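Local coordinates for protein chitosanase (Gynuella sunshinyii YC6258, PDB 6X2Q) that probably hydrolyses chitosan as a family 46 glycoside hydrolase and binds a chain of glucosamine units, at residues L54-R59 with Q95-A100. Numbering follows the deposited sequence.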
ATOM      1  N   LEU A  54       2.887  13.715   5.967  1.00 33.41           N
ATOM      2  CA  LEU A  54       3.403  15.090   5.856  1.00 38.18           C
ATOM      3  C   LEU A  54       3.219  15.595   4.426  1.00 38.90           C
ATOM      4  O   LEU A  54       2.748  16.678   4.279  1.00 38.42           O
ATOM      5  CB  LEU A  54       4.876  15.126   6.254  1.00 31.25           C
ATOM      6  CG  LEU A  54       5.566  16.452   5.968  1.00 39.43           C
ATOM      7  CD1 LEU A  54       5.071  17.525   6.909  1.00 38.84           C
ATOM      8  CD2 LEU A  54       7.060  16.335   6.056  1.00 34.16           C
ATOM      9  N   GLU A  55       3.582  14.803   3.431  1.00 34.20           N
ATOM     10  CA  GLU A  55       3.452  15.262   2.062  1.00 37.43           C
ATOM     11  C   GLU A  55       2.003  15.589   1.718  1.00 37.36           C
ATOM     12  O   GLU A  55       1.734  16.600   1.061  1.00 33.29           O
ATOM     13  CB  GLU A  55       4.016  14.231   1.101  1.00 35.39           C
ATOM     14  CG  GLU A  55       4.082  14.781  -0.287  1.00 42.38           C
ATOM     15  CD  GLU A  55       4.406  13.735  -1.305  1.00 43.80           C
ATOM     16  OE1 GLU A  55       4.263  14.035  -2.506  1.00 47.30           O
ATOM     17  OE2 GLU A  55       4.799  12.620  -0.905  1.00 42.27           O
ATOM     18  N   VAL A  56       1.056  14.760   2.170  1.00 33.22           N
ATOM     19  CA  VAL A  56      -0.351  15.019   1.882  1.00 30.55           C
ATOM     20  C   VAL A  56      -0.761  16.377   2.449  1.00 39.57           C
ATOM     21  O   VAL A  56      -1.328  17.228   1.745  1.00 33.04           O
ATOM     22  CB  VAL A  56      -1.228  13.881   2.437  1.00 28.91           C
ATOM     23  CG1 VAL A  56      -2.695  14.253   2.387  1.00 29.85           C
ATOM     24  CG2 VAL A  56      -0.979  12.563   1.676  1.00 32.47           C
ATOM     25  N   ILE A  57      -0.450  16.612   3.727  1.00 38.38           N
ATOM     26  CA  ILE A  57      -0.888  17.844   4.367  1.00 34.31           C
ATOM     27  C   ILE A  57      -0.153  19.034   3.775  1.00 35.80           C
ATOM     28  O   ILE A  57      -0.760  20.077   3.523  1.00 33.68           O
ATOM     29  CB  ILE A  57      -0.733  17.730   5.896  1.00 37.06           C
ATOM     30  CG1 ILE A  57      -1.727  16.683   6.410  1.00 34.68           C
ATOM     31  CG2 ILE A  57      -0.962  19.091   6.620  1.00 29.83           C
ATOM     32  CD1 ILE A  57      -1.499  16.229   7.846  1.00 34.91           C
ATOM     33  N   GLN A  58       1.142  18.882   3.472  1.00 37.91           N
ATOM     34  CA  GLN A  58       1.870  19.981   2.838  1.00 37.65           C
ATOM     35  C   GLN A  58       1.269  20.336   1.484  1.00 40.43           C
ATOM     36  O   GLN A  58       1.011  21.512   1.194  1.00 35.64           O
ATOM     37  CB  GLN A  58       3.353  19.642   2.695  1.00 38.49           C
ATOM     38  CG  GLN A  58       4.133  19.936   3.961  1.00 40.21           C
ATOM     39  CD  GLN A  58       5.614  19.602   3.863  1.00 47.08           C
ATOM     40  OE1 GLN A  58       6.035  18.773   3.046  1.00 45.94           O
ATOM     41  NE2 GLN A  58       6.415  20.240   4.721  1.00 49.39           N
ATOM     42  N   ARG A  59       1.031  19.336   0.635  1.00 38.17           N
ATOM     43  CA  ARG A  59       0.454  19.653  -0.663  1.00 38.06           C
ATOM     44  C   ARG A  59      -0.923  20.278  -0.500  1.00 37.41           C
ATOM     45  O   ARG A  59      -1.269  21.224  -1.210  1.00 36.30           O
ATOM     46  CB  ARG A  59       0.396  18.406  -1.534  1.00 35.66           C
ATOM     47  CG  ARG A  59       1.775  17.852  -1.768  1.00 46.41           C
ATOM     48  CD  ARG A  59       1.761  16.676  -2.696  1.00 42.93           C
ATOM     49  NE  ARG A  59       1.416  17.085  -4.042  1.00 55.42           N
ATOM     50  CZ  ARG A  59       1.477  16.276  -5.090  1.00 52.13           C
ATOM     51  NH1 ARG A  59       1.883  15.028  -4.927  1.00 48.28           N
ATOM     52  NH2 ARG A  59       1.139  16.716  -6.293  1.00 56.36           N
ATOM     53  N   GLN A  95      -9.136  13.271  14.290  1.00 42.53           N
ATOM     54  CA  GLN A  95     -10.442  13.849  14.004  1.00 45.99           C
ATOM     55  C   GLN A  95     -10.359  14.849  12.863  1.00 41.42           C
ATOM     56  O   GLN A  95     -11.232  14.870  11.987  1.00 42.75           O
ATOM     57  CB  GLN A  95     -11.034  14.503  15.253  1.00 47.21           C
ATOM     58  CG  GLN A  95     -12.536  14.808  15.121  1.00 48.73           C
ATOM     59  CD  GLN A  95     -13.417  13.566  15.237  1.00 61.39           C
ATOM     60  OE1 GLN A  95     -13.383  12.685  14.379  1.00 59.28           O
ATOM     61  NE2 GLN A  95     -14.220  13.499  16.303  1.00 70.05           N
ATOM     62  N   ARG A  96      -9.294  15.652  12.827  1.00 39.10           N
ATOM     63  CA  ARG A  96      -9.179  16.664  11.779  1.00 41.10           C
ATOM     64  C   ARG A  96      -8.969  16.024  10.405  1.00 42.49           C
ATOM     65  O   ARG A  96      -9.541  16.482   9.404  1.00 36.88           O
ATOM     66  CB  ARG A  96      -8.050  17.632  12.129  1.00 41.27           C
ATOM     67  CG  ARG A  96      -8.252  18.313  13.489  1.00 45.40           C
ATOM     68  CD  ARG A  96      -7.993  19.811  13.446  1.00 47.42           C
ATOM     69  NE  ARG A  96      -8.352  20.484  14.701  1.00 54.87           N
ATOM     70  CZ  ARG A  96      -8.243  21.797  14.907  1.00 56.02           C
ATOM     71  NH1 ARG A  96      -7.776  22.589  13.948  1.00 46.81           N
ATOM     72  NH2 ARG A  96      -8.598  22.323  16.074  1.00 59.24           N
ATOM     73  N   TRP A  97      -8.164  14.955  10.344  1.00 42.14           N
ATOM     74  CA  TRP A  97      -7.992  14.202   9.104  1.00 38.16           C
ATOM     75  C   TRP A  97      -9.325  13.677   8.590  1.00 38.77           C
ATOM     76  O   TRP A  97      -9.637  13.806   7.398  1.00 35.21           O
ATOM     77  CB  TRP A  97      -7.015  13.043   9.314  1.00 34.36           C
ATOM     78  CG  TRP A  97      -6.720  12.302   8.034  1.00 34.79           C
ATOM     79  CD1 TRP A  97      -7.530  11.409   7.394  1.00 28.81           C
ATOM     80  CD2 TRP A  97      -5.538  12.424   7.232  1.00 26.62           C
ATOM     81  NE1 TRP A  97      -6.916  10.957   6.256  1.00 34.35           N
ATOM     82  CE2 TRP A  97      -5.695  11.568   6.131  1.00 29.06           C
ATOM     83  CE3 TRP A  97      -4.358  13.164   7.353  1.00 30.71           C
ATOM     84  CZ2 TRP A  97      -4.723  11.438   5.143  1.00 29.23           C
ATOM     85  CZ3 TRP A  97      -3.388  13.031   6.377  1.00 29.42           C
ATOM     86  CH2 TRP A  97      -3.575  12.172   5.281  1.00 27.70           C
ATOM     87  N   ALA A  98     -10.121  13.066   9.479  1.00 37.57           N
ATOM     88  CA  ALA A  98     -11.457  12.616   9.090  1.00 36.22           C
ATOM     89  C   ALA A  98     -12.295  13.770   8.530  1.00 39.94           C
ATOM     90  O   ALA A  98     -12.972  13.625   7.506  1.00 38.13           O
ATOM     91  CB  ALA A  98     -12.154  11.965  10.284  1.00 41.40           C
ATOM     92  N   ASP A  99     -12.254  14.936   9.179  1.00 39.68           N
ATOM     93  CA  ASP A  99     -13.060  16.044   8.680  1.00 40.10           C
ATOM     94  C   ASP A  99     -12.494  16.589   7.372  1.00 39.59           C
ATOM     95  O   ASP A  99     -13.248  16.842   6.425  1.00 36.15           O
ATOM     96  CB  ASP A  99     -13.174  17.141   9.738  1.00 39.24           C
ATOM     97  CG  ASP A  99     -13.973  16.690  10.965  1.00 50.06           C
ATOM     98  OD1 ASP A  99     -14.950  15.922  10.787  1.00 54.59           O
ATOM     99  OD2 ASP A  99     -13.637  17.110  12.097  1.00 48.78           O
ATOM    100  N   ALA A 100     -11.169  16.748   7.293  1.00 32.23           N
ATOM    101  CA  ALA A 100     -10.564  17.190   6.048  1.00 36.32           C
ATOM    102  C   ALA A 100     -10.973  16.284   4.883  1.00 38.32           C
ATOM    103  O   ALA A 100     -11.248  16.773   3.785  1.00 34.71           O
ATOM    104  CB  ALA A 100      -9.045  17.243   6.200  1.00 35.26           C
TER
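W97 reaches from helix 93-100 to helix 52-63 and meets V56 and I57 with the six-membered part of its indole. From CB the side chain runs to CG, which lies anti to the backbone N (chi1 -175°) and carries the ring across to helix 52-63. The pyrrole side carries NE1, which is hydrogen-bonded to the backbone O of Y27. At the far side of the ring, W97 CZ3 lies 4.0 Å from both I57 CG1 and I57 CD1. The CD1 methyl sits at the ring edge, near the ring plane. The next atom, W97 CH2, is 3.7 Å from V56 CG1 and 4.1 Å from V56 CB. The V56 methyl comes in obliquely, and the two side chains cross at about a right angle. The contact is buried helix-helix packing in a family 46 glycoside hydrolase of the lysozyme clan. The V56 side chain is about 9 Å from a bound glucosamine. A leucine in place of W97 would probably leave a gap beside V56 and I57 and the Y27 carbonyl without its indole donor. F46 of strand 46-47 touches both V56 and W97. F106 of helix 104-129 packs edge-to-face with the indole and also touches V56.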